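Local structure of 3,6-diketocamphane 1,6-monooxygenase (Pseudomonas putida, 4UWM) at residues Glu197-Gly202 with Asn217-Ser222; Ser209-Gly214 with Trp234-Glu239. The protein catalyses the FMNH2-dependent Baeyer-Villiger oxygenation of a diketocamphane to its lactone, a step in the breakdown of (-)-camphor, and works as a homodimer. All coordinates share one frame; numbering follows the deposited sequence. Where two conformers were deposited one is given.

How the contacts relate
Contact 1 pairs the two strands, 198-202 and 219-223, of a beta-alpha-beta unit of the TIM barrel, and contact 2 packs that unit's helix, 208-216, on the next one, 227-244; their centres lie about 9 Å apart. Contact 1 belongs to the barrel wall, contact 2 to the outer layer. Backbone hydrogen bonds knit the strands, whereas the helices meet through carbon packing, weak CA-H...O contacts and one bridging water. Both contacts are largely buried, and both touch FMN: Thr-201 of contact 1 at its ribityl chain, Ser-209 of contact 2 at its phosphate. Tyr-237 OH joins the two layers, 2.7 Å from Phe-218 O.

Contact 1 (Glu197-Gly202 with Asn217-Ser222); sequences EIAVTG and NFKPVS. With FMN (flavin mononucleotide), chain C.
Ile-198 lies over the ring of Phe-218: its CG2 methyl sits 3.6 Å from the ring centroid, almost exactly on the normal, a CH-pi contact over the face. A chi1 of -68° turns that methyl anti to the backbone N and over the ring; CB of Ile-198 also lies close, 3.7 Å from Phe-218 CD1. In one of its two conformers Val-200 crosses the same ring at a slant, its CG1 4.1 Å from Phe-218 CD2. With an alanine here instead of Phe-218, the Ile-198 methyl would probably lose the aromatic face it sits on, and a gap would open there. Beneath this packing the backbones pair as parallel strands, neighbours in the TIM barrel and the two ends of a beta-alpha-beta crossover through helix 208-216. Four hydrogen bonds zip them: Lys-219 N to Ile-198 O, then Val-200 N to Lys-219 O, Val-221 N to Val-200 O, the most bent at 136°, and Gly-202 N to Val-221 O at 2.9 Å. On the face carrying Ala-199, Thr-201 and Val-221, Thr-201 CG2 lies alongside Val-221 CB at 3.7 Å; Met-76 packs against all three residues. In one of two Thr-201 conformers, a chi1 of 58° puts OG1 within hydrogen-bonding reach of both FMN O2', at 2.6 Å, and FMN O4', which itself donates to Thr-201 O. At the other end of the pair, Glu-197 OE2 rests 3.6 Å from Lys-219 CB. The Glu-197 carboxylate and the Lys-219 ammonium do not touch; a water accepts from NZ and donates to OE2. Arg-252, outside the two segments, makes a salt bridge with OE2 and accepts from Lys-219 NZ on its carbonyl oxygen.

Contact 2 (Ser209-Gly214 with Trp234-Glu239); sequences SMRLAG and WEVYSE. With FMN (flavin mononucleotide), chain C.
Gly-214 and Tyr-237 bring the two helix backbones closest, CA to CA 4.5 Å, where the axes of the two short segments come within 7.3 Å, cross at -30° and run in broadly the same direction. These are successive outer helices of the TIM barrel, and the glycine permits the approach: a CB there would clash with Tyr-237 O. Two CA-H...O contacts span the gap, Gly-214 CA to Tyr-237 O at 3.4 Å and Tyr-237 CA to Met-210 O at 3.5 Å. With CG anti to its backbone N (chi1 178°), Tyr-237 sends its ring along the first helix, CD1 3.3 Å from Gly-214 N and the Ala-213 methyl in plane at the ring edge. The phenol OH is taken up by Phe-218 O. CG1 of the preceding residue, Val-236, touches Met-210 CB and Arg-211 CB and, in one of two Arg-211 conformers, lies over one face of the guanidinium, 3.6 Å from its plane and offset toward the rim. Ser-209, on the same helix as Arg-211, gives both its N and OG to FMN O1P. Beside the Val-236 packing, in that same Arg-211 conformer, a water accepts from Arg-211 NE at 2.8 Å and donates to Val-236 O.

Contact 1 (Glu197-Gly202 with Asn217-Ser222)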
loop_
_atom_site.group_PDB
_atom_site.type_symbol
_atom_site.label_atom_id
_atom_site.label_comp_id
_atom_site.label_asym_id
_atom_site.label_seq_id
_atom_site.Cartn_x
_atom_site.Cartn_y
_atom_site.Cartn_z
ATOM N N GLU A 197 15.351 -10.526 3.694
ATOM C CA GLU A 197 16.048 -10.370 4.959
ATOM C C GLU A 197 15.106 -9.686 5.950
ATOM O O GLU A 197 14.411 -8.739 5.573
ATOM C CB GLU A 197 17.327 -9.554 4.780
ATOM C CG GLU A 197 18.078 -9.324 6.082
ATOM C CD GLU A 197 19.506 -8.841 5.872
ATOM O OE1 GLU A 197 19.904 -8.650 4.704
ATOM O OE2 GLU A 197 20.216 -8.655 6.881
ATOM N N ILE A 198 15.082 -10.175 7.188
ATOM C CA ILE A 198 14.147 -9.709 8.213
ATOM C C ILE A 198 14.920 -8.973 9.304
ATOM O O ILE A 198 15.993 -9.431 9.717
ATOM C CB ILE A 198 13.310 -10.884 8.780
ATOM C CG1 ILE A 198 12.356 -11.398 7.693
ATOM C CG2 ILE A 198 12.578 -10.520 10.056
ATOM C CD1 ILE A 198 11.570 -12.629 8.085
ATOM N N ALA A 199 14.395 -7.814 9.723
ATOM C CA ALA A 199 14.985 -7.003 10.781
ATOM C C ALA A 199 14.047 -6.833 11.957
ATOM O O ALA A 199 12.828 -6.921 11.806
ATOM C CB ALA A 199 15.414 -5.654 10.221
ATOM N N VAL A 200 14.618 -6.638 13.148
ATOM C CA VAL A 200 13.823 -6.298 14.330
ATOM C C VAL A 200 14.544 -5.179 15.083
ATOM O O VAL A 200 15.759 -5.040 14.990
ATOM C CB VAL A 200 13.541 -7.495 15.277
ATOM C CG1 VAL A 200 12.864 -8.648 14.545
ATOM C CG2 VAL A 200 14.805 -7.964 15.981
ATOM N N THR A 201 13.779 -4.345 15.786
ATOM C CA THR A 201 14.343 -3.231 16.541
ATOM C C THR A 201 14.305 -3.561 18.018
ATOM O O THR A 201 13.335 -4.130 18.500
ATOM C CB THR A 201 13.578 -1.899 16.325
ATOM O OG1 THR A 201 12.209 -2.063 16.700
ATOM C CG2 THR A 201 13.652 -1.445 14.882
ATOM N N GLY A 202 15.377 -3.209 18.724
ATOM C CA GLY A 202 15.418 -3.335 20.184
ATOM C C GLY A 202 15.575 -1.975 20.864
ATOM O O GLY A 202 16.255 -1.075 20.339
ATOM N N ASN A 217 18.901 -15.269 13.152
ATOM C CA ASN A 217 19.816 -14.677 12.194
ATOM C C ASN A 217 19.194 -13.454 11.476
ATOM O O ASN A 217 19.515 -13.163 10.318
ATOM C CB ASN A 217 20.297 -15.725 11.178
ATOM C CG ASN A 217 21.607 -15.342 10.530
ATOM O OD1 ASN A 217 22.424 -14.645 11.125
ATOM N ND2 ASN A 217 21.816 -15.800 9.307
ATOM N N PHE A 218 18.299 -12.759 12.177
ATOM C CA PHE A 218 17.714 -11.502 11.671
ATOM C C PHE A 218 18.702 -10.335 11.782
ATOM O O PHE A 218 19.702 -10.420 12.501
ATOM C CB PHE A 218 16.424 -11.169 12.434
ATOM C CG PHE A 218 15.299 -12.143 12.200
ATOM C CD1 PHE A 218 15.278 -12.956 11.068
ATOM C CD2 PHE A 218 14.234 -12.215 13.098
ATOM C CE1 PHE A 218 14.240 -13.843 10.852
ATOM C CE2 PHE A 218 13.189 -13.105 12.886
ATOM C CZ PHE A 218 13.186 -13.908 11.758
ATOM N N LYS A 219 18.409 -9.241 11.081
ATOM C CA LYS A 219 19.187 -8.013 11.169
ATOM C C LYS A 219 18.797 -7.245 12.435
ATOM O O LYS A 219 17.618 -6.957 12.640
ATOM C CB LYS A 219 18.949 -7.192 9.897
ATOM C CG LYS A 219 19.525 -5.783 9.888
ATOM C CD LYS A 219 19.185 -5.079 8.573
ATOM C CE LYS A 219 19.754 -3.674 8.509
ATOM N NZ LYS A 219 21.244 -3.697 8.391
ATOM N N PRO A 220 19.780 -6.926 13.317
ATOM C CA PRO A 220 19.429 -6.164 14.509
ATOM C C PRO A 220 19.435 -4.634 14.245
ATOM O O PRO A 220 20.307 -4.119 13.548
ATOM C CB PRO A 220 20.535 -6.567 15.502
ATOM C CG PRO A 220 21.739 -6.758 14.619
ATOM C CD PRO A 220 21.205 -7.336 13.324
ATOM N N VAL A 221 18.454 -3.926 14.796
ATOM C CA VAL A 221 18.368 -2.465 14.661
ATOM C C VAL A 221 18.242 -1.924 16.079
ATOM O O VAL A 221 17.360 -2.322 16.818
ATOM C CB VAL A 221 17.143 -2.010 13.792
ATOM C CG1 VAL A 221 17.162 -0.497 13.576
ATOM C CG2 VAL A 221 17.137 -2.712 12.449
ATOM N N SER A 222 19.139 -1.018 16.463
ATOM C CA SER A 222 19.106 -0.435 17.793
ATOM C C SER A 222 18.901 1.070 17.702
ATOM O O SER A 222 19.421 1.717 16.794
ATOM C CB SER A 222 20.430 -0.705 18.536
ATOM O OG SER A 222 20.717 -2.095 18.654
HETATM N N1 FMN C . 10.175 0.199 16.884
HETATM C C2 FMN C . 10.218 -0.041 15.541
HETATM O O2 FMN C . 9.820 -1.141 15.102
HETATM N N3 FMN C . 10.680 0.860 14.655
HETATM C C4 FMN C . 11.132 2.063 15.031
HETATM O O4 FMN C . 11.552 2.861 14.167
HETATM C C4A FMN C . 11.120 2.416 16.479
HETATM N N5 FMN C . 11.554 3.612 16.938
HETATM C C5A FMN C . 11.535 3.915 18.260
HETATM C C6 FMN C . 11.996 5.159 18.698
HETATM C C7 FMN C . 11.985 5.488 20.053
HETATM C C7M FMN C . 12.486 6.837 20.505
HETATM C C8 FMN C . 11.473 4.491 21.039
HETATM C C8M FMN C . 11.437 4.791 22.513
HETATM C C9 FMN C . 11.015 3.251 20.606
HETATM C C9A FMN C . 11.026 2.916 19.253
HETATM N N10 FMN C . 10.565 1.650 18.806
HETATM C C10 FMN C . 10.598 1.378 17.413
HETATM C "C1'" FMN C . 10.040 0.659 19.764
HETATM C "C2'" FMN C . 11.098 -0.356 20.169
HETATM O "O2'" FMN C . 11.730 -0.835 18.983
HETATM C "C3'" FMN C . 10.470 -1.525 20.923
HETATM O "O3'" FMN C . 10.541 -1.251 22.329
HETATM C "C4'" FMN C . 11.174 -2.840 20.575
HETATM O "O4'" FMN C . 10.712 -3.328 19.309
HETATM C "C5'" FMN C . 11.003 -3.918 21.640
HETATM O "O5'" FMN C . 12.164 -3.827 22.456
HETATM P P FMN C . 12.610 -4.949 23.506
HETATM O O1P FMN C . 12.297 -6.284 22.908
HETATM O O2P FMN C . 14.078 -4.654 23.589
HETATM O O3P FMN C . 11.813 -4.607 24.733
HETATM O O HOH W 1 21.673 -5.959 6.919
#

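Contact 2 (Ser209-Gly214 with Trp234-Glu239)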
loop_
_atom_site.group_PDB
_atom_site.type_symbol
_atom_site.label_atom_id
_atom_site.label_comp_id
_atom_site.label_asym_id
_atom_site.label_seq_id
_atom_site.Cartn_x
_atom_site.Cartn_y
_atom_site.Cartn_z
ATOM N N SER A 209 14.058 -8.764 21.898
ATOM C CA SER A 209 14.129 -8.590 20.444
ATOM C C SER A 209 15.530 -8.885 19.917
ATOM O O SER A 209 15.681 -9.532 18.884
ATOM C CB SER A 209 13.677 -7.184 20.036
ATOM O OG SER A 209 12.304 -7.014 20.356
ATOM N N MET A 210 16.555 -8.414 20.633
ATOM C CA MET A 210 17.939 -8.707 20.255
ATOM C C MET A 210 18.243 -10.202 20.324
ATOM O O MET A 210 18.943 -10.729 19.456
ATOM C CB MET A 210 18.927 -7.902 21.101
ATOM C CG MET A 210 18.973 -6.435 20.712
ATOM S SD MET A 210 19.669 -6.202 19.072
ATOM C CE MET A 210 18.602 -4.901 18.456
ATOM N N ARG A 211 17.685 -10.877 21.335
ATOM C CA ARG A 211 17.840 -12.324 21.500
ATOM C C ARG A 211 17.147 -13.074 20.358
ATOM O O ARG A 211 17.723 -13.969 19.750
ATOM C CB ARG A 211 17.283 -12.759 22.861
ATOM C CG ARG A 211 17.768 -14.116 23.358
ATOM C CD ARG A 211 17.423 -14.326 24.830
ATOM N NE ARG A 211 18.254 -13.524 25.729
ATOM C CZ ARG A 211 17.827 -12.469 26.417
ATOM N NH1 ARG A 211 16.564 -12.072 26.322
ATOM N NH2 ARG A 211 18.663 -11.809 27.208
ATOM N N LEU A 212 15.901 -12.696 20.067
ATOM C CA LEU A 212 15.159 -13.327 18.971
ATOM C C LEU A 212 15.864 -13.135 17.631
ATOM O O LEU A 212 15.897 -14.050 16.815
ATOM C CB LEU A 212 13.717 -12.793 18.883
ATOM C CG LEU A 212 12.856 -13.264 17.691
ATOM C CD1 LEU A 212 12.536 -14.753 17.757
ATOM C CD2 LEU A 212 11.575 -12.446 17.572
ATOM N N ALA A 213 16.405 -11.937 17.406
ATOM C CA ALA A 213 17.092 -11.625 16.155
ATOM C C ALA A 213 18.322 -12.521 16.010
ATOM O O ALA A 213 18.575 -13.069 14.933
ATOM C CB ALA A 213 17.504 -10.158 16.132
ATOM N N GLY A 214 19.085 -12.645 17.102
ATOM C CA GLY A 214 20.253 -13.542 17.164
ATOM C C GLY A 214 19.898 -14.982 16.828
ATOM O O GLY A 214 20.488 -15.568 15.914
ATOM N N TRP A 234 24.527 -5.839 21.600
ATOM C CA TRP A 234 25.388 -6.729 20.828
ATOM C C TRP A 234 25.758 -8.022 21.585
ATOM O O TRP A 234 25.814 -9.083 20.968
ATOM C CB TRP A 234 26.619 -6.019 20.253
ATOM C CG TRP A 234 27.287 -6.901 19.264
ATOM C CD1 TRP A 234 28.407 -7.643 19.463
ATOM C CD2 TRP A 234 26.831 -7.206 17.942
ATOM N NE1 TRP A 234 28.703 -8.364 18.338
ATOM C CE2 TRP A 234 27.750 -8.120 17.387
ATOM C CE3 TRP A 234 25.742 -6.784 17.164
ATOM C CZ2 TRP A 234 27.617 -8.627 16.090
ATOM C CZ3 TRP A 234 25.615 -7.280 15.876
ATOM C CH2 TRP A 234 26.544 -8.199 15.353
ATOM N N GLU A 235 25.986 -7.918 22.900
ATOM C CA GLU A 235 26.185 -9.093 23.758
ATOM C C GLU A 235 25.037 -10.089 23.593
ATOM O O GLU A 235 25.265 -11.252 23.261
ATOM C CB GLU A 235 26.272 -8.695 25.239
ATOM C CG GLU A 235 27.585 -8.073 25.680
ATOM C CD GLU A 235 27.591 -7.703 27.153
ATOM O OE1 GLU A 235 26.609 -8.000 27.860
ATOM O OE2 GLU A 235 28.583 -7.110 27.609
ATOM N N VAL A 236 23.803 -9.616 23.820
ATOM C CA VAL A 236 22.614 -10.463 23.782
ATOM C C VAL A 236 22.425 -11.086 22.400
ATOM O O VAL A 236 22.164 -12.283 22.290
ATOM C CB VAL A 236 21.350 -9.704 24.253
ATOM C CG1 VAL A 236 20.091 -10.512 23.957
ATOM C CG2 VAL A 236 21.440 -9.397 25.747
ATOM N N TYR A 237 22.592 -10.274 21.356
ATOM C CA TYR A 237 22.439 -10.733 19.972
ATOM C C TYR A 237 23.445 -11.807 19.594
ATOM O O TYR A 237 23.058 -12.832 19.027
ATOM C CB TYR A 237 22.596 -9.565 18.985
ATOM C CG TYR A 237 22.492 -9.953 17.517
ATOM C CD1 TYR A 237 21.240 -10.114 16.895
ATOM C CD2 TYR A 237 23.633 -10.128 16.741
ATOM C CE1 TYR A 237 21.150 -10.457 15.548
ATOM C CE2 TYR A 237 23.546 -10.466 15.401
ATOM C CZ TYR A 237 22.301 -10.627 14.804
ATOM O OH TYR A 237 22.216 -10.963 13.459
ATOM N N SER A 238 24.730 -11.531 19.850
ATOM C CA SER A 238 25.803 -12.446 19.453
ATOM C C SER A 238 25.718 -13.774 20.197
ATOM O O SER A 238 25.936 -14.822 19.602
ATOM C CB SER A 238 27.178 -11.801 19.640
ATOM O OG SER A 238 27.279 -11.198 20.918
ATOM N N GLU A 239 25.388 -13.714 21.492
ATOM C CA GLU A 239 25.267 -14.923 22.298
ATOM C C GLU A 239 24.140 -15.821 21.770
ATOM O O GLU A 239 24.323 -17.038 21.638
ATOM C CB GLU A 239 25.090 -14.570 23.781
ATOM C CG GLU A 239 26.383 -14.106 24.448
ATOM C CD GLU A 239 26.165 -13.336 25.746
ATOM O OE1 GLU A 239 25.098 -13.495 26.374
ATOM O OE2 GLU A 239 27.071 -12.568 26.141
HETATM N N1 FMN C . 10.175 0.199 16.884
HETATM C C2 FMN C . 10.218 -0.041 15.541
HETATM O O2 FMN C . 9.820 -1.141 15.102
HETATM N N3 FMN C . 10.680 0.860 14.655
HETATM C C4 FMN C . 11.132 2.063 15.031
HETATM O O4 FMN C . 11.552 2.861 14.167
HETATM C C4A FMN C . 11.120 2.416 16.479
HETATM N N5 FMN C . 11.554 3.612 16.938
HETATM C C5A FMN C . 11.535 3.915 18.260
HETATM C C6 FMN C . 11.996 5.159 18.698
HETATM C C7 FMN C . 11.985 5.488 20.053
HETATM C C7M FMN C . 12.486 6.837 20.505
HETATM C C8 FMN C . 11.473 4.491 21.039
HETATM C C8M FMN C . 11.437 4.791 22.513
HETATM C C9 FMN C . 11.015 3.251 20.606
HETATM C C9A FMN C . 11.026 2.916 19.253
HETATM N N10 FMN C . 10.565 1.650 18.806
HETATM C C10 FMN C . 10.598 1.378 17.413
HETATM C "C1'" FMN C . 10.040 0.659 19.764
HETATM C "C2'" FMN C . 11.098 -0.356 20.169
HETATM O "O2'" FMN C . 11.730 -0.835 18.983
HETATM C "C3'" FMN C . 10.470 -1.525 20.923
HETATM O "O3'" FMN C . 10.541 -1.251 22.329
HETATM C "C4'" FMN C . 11.174 -2.840 20.575
HETATM O "O4'" FMN C . 10.712 -3.328 19.309
HETATM C "C5'" FMN C . 11.003 -3.918 21.640
HETATM O "O5'" FMN C . 12.164 -3.827 22.456
HETATM P P FMN C . 12.610 -4.949 23.506
HETATM O O1P FMN C . 12.297 -6.284 22.908
HETATM O O2P FMN C . 14.078 -4.654 23.589
HETATM O O3P FMN C . 11.813 -4.607 24.733
HETATM O O HOH W 2 20.814 -13.830 24.557
#